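Local coordinates for leucyl-trna synthetase (PDB 5FOF), which is the editing domain of a Plasmodium cytosolic leucine–tRNA ligase, a module that in this family hydrolyses mischarged tRNA, at residues Ile77-Ser82 and Val138-Glu143. Residues are numbered along the deposited sequence; the frame is centred on the assembly and turned at random.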
# COMPACT_ATOMS: atom_id res chain seq x y z
N ILE A 77 -0.58 -6.44 12.21
CA ILE A 77 -1.67 -5.73 11.55
C ILE A 77 -1.05 -5.02 10.38
O ILE A 77 -0.21 -4.13 10.58
CB ILE A 77 -2.34 -4.74 12.51
CG1 ILE A 77 -2.79 -5.51 13.75
CG2 ILE A 77 -3.49 -4.02 11.82
CD1 ILE A 77 -3.58 -4.71 14.76
N ILE A 78 -1.42 -5.41 9.16
CA ILE A 78 -0.68 -5.03 7.95
C ILE A 78 -1.61 -4.45 6.89
O ILE A 78 -2.61 -5.07 6.54
CB ILE A 78 0.12 -6.23 7.40
CG1 ILE A 78 1.31 -6.50 8.35
CG2 ILE A 78 0.62 -5.98 5.98
CD1 ILE A 78 1.92 -7.87 8.20
N LEU A 79 -1.28 -3.27 6.39
CA LEU A 79 -1.89 -2.78 5.17
C LEU A 79 -1.07 -3.33 4.00
O LEU A 79 0.16 -3.18 3.98
CB LEU A 79 -1.92 -1.25 5.11
CG LEU A 79 -2.76 -0.50 6.16
CD1 LEU A 79 -1.97 -0.25 7.44
CD2 LEU A 79 -3.24 0.82 5.60
N LEU A 80 -1.73 -3.98 3.05
CA LEU A 80 -1.07 -4.43 1.83
C LEU A 80 -1.09 -3.27 0.84
O LEU A 80 -2.13 -2.94 0.27
CB LEU A 80 -1.77 -5.64 1.25
CG LEU A 80 -1.73 -6.89 2.12
CD1 LEU A 80 -2.55 -7.98 1.45
CD2 LEU A 80 -0.31 -7.39 2.36
N ALA A 81 0.08 -2.63 0.69
CA ALA A 81 0.25 -1.51 -0.21
C ALA A 81 0.68 -2.05 -1.59
O ALA A 81 1.53 -2.95 -1.65
CB ALA A 81 1.29 -0.56 0.34
N SER A 82 0.11 -1.48 -2.67
CA SER A 82 0.36 -1.91 -4.04
C SER A 82 1.31 -0.93 -4.72
O SER A 82 1.21 0.27 -4.51
CB SER A 82 -0.94 -1.93 -4.84
OG SER A 82 -1.88 -2.82 -4.29
N VAL A 138 -3.17 -9.69 10.26
CA VAL A 138 -4.43 -9.01 9.96
C VAL A 138 -4.13 -8.12 8.78
O VAL A 138 -3.33 -7.19 8.91
CB VAL A 138 -4.93 -8.14 11.15
CG1 VAL A 138 -6.17 -7.35 10.75
CG2 VAL A 138 -5.22 -9.01 12.36
N TYR A 139 -4.75 -8.40 7.64
CA TYR A 139 -4.52 -7.58 6.45
C TYR A 139 -5.65 -6.61 6.25
O TYR A 139 -6.81 -6.92 6.52
CB TYR A 139 -4.34 -8.42 5.19
CG TYR A 139 -3.07 -9.23 5.15
CD1 TYR A 139 -1.83 -8.64 5.40
CD2 TYR A 139 -3.09 -10.57 4.81
CE1 TYR A 139 -0.66 -9.38 5.37
CE2 TYR A 139 -1.93 -11.31 4.76
CZ TYR A 139 -0.72 -10.72 5.04
OH TYR A 139 0.43 -11.46 5.00
N ILE A 140 -5.29 -5.44 5.75
CA ILE A 140 -6.21 -4.39 5.37
C ILE A 140 -6.00 -4.12 3.88
O ILE A 140 -4.87 -3.86 3.44
CB ILE A 140 -5.95 -3.11 6.19
CG1 ILE A 140 -5.94 -3.45 7.69
CG2 ILE A 140 -7.00 -2.04 5.90
CD1 ILE A 140 -5.87 -2.26 8.61
N CYS A 141 -7.10 -4.15 3.11
CA CYS A 141 -7.05 -3.95 1.68
C CYS A 141 -8.42 -3.72 1.08
O CYS A 141 -9.43 -4.03 1.71
CB CYS A 141 -6.49 -5.19 1.02
SG CYS A 141 -7.52 -6.60 1.37
N SER A 142 -8.43 -3.21 -0.15
CA SER A 142 -9.66 -2.97 -0.91
C SER A 142 -10.48 -4.22 -1.17
O SER A 142 -9.96 -5.34 -1.14
CB SER A 142 -9.36 -2.35 -2.26
OG SER A 142 -8.68 -3.27 -3.10
N GLU A 143 -11.77 -3.99 -1.43
CA GLU A 143 -12.69 -5.06 -1.80
C GLU A 143 -12.20 -5.73 -3.08
O GLU A 143 -12.16 -6.96 -3.18
CB GLU A 143 -14.12 -4.53 -2.00
CG GLU A 143 -15.16 -5.64 -2.14
CD GLU A 143 -16.57 -5.14 -2.41
OE1 GLU A 143 -16.85 -3.94 -2.16
OE2 GLU A 143 -17.40 -5.97 -2.86
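Ile-78 reaches Val-138 and Ile-140 through its backbone as two parallel strands, crossing at -36°, join by three hydrogen bonds: Ile-78 N to Val-138 O at 2.6 Å, Ile-140 N to Ile-78 O, and the longer Leu-80 N to Ile-140 O at 3.2 Å. Beyond this last bond the strands splay, so Ala-81 and Ser-82 leave the pairing. As in any beta pairing, residues in register put their side chains on the same face. On one face the ring of Tyr-139 is held from two directions. Ile-78 lies alongside it; with CG1 beside the backbone N (chi1 -72°), CG2 lies anti to that N and meets the ring edge at CD1 (3.7 Å). Leu-80 crosses over the ring itself, CD1 making a CH-pi contact 4.2 Å from the centroid, while CD2 packs on Tyr-139 CD1 at 3.6 Å. The phenol hydroxyl is hydrogen-bonded to Phe-109 O and Asn-137 ND2, fixing the far end of the ring. The other face is wholly aliphatic: Leu-79 CG rests beside Ile-140 CB (4.1 Å), and Ile-77 touches Val-138 and Ile-140 at slightly greater distance. Helix 43-55 packs on part of this face, Phe-46 touching Ile-77 and Ile-140. In the editing-domain core, the pairing joins two central strands of the mixed sheet: strand 33-40 pairs antiparallel with the other edge of strand 76-83, strand 102-108 flanks strand 137-141, and Ser-142 then N-caps helix 143-151.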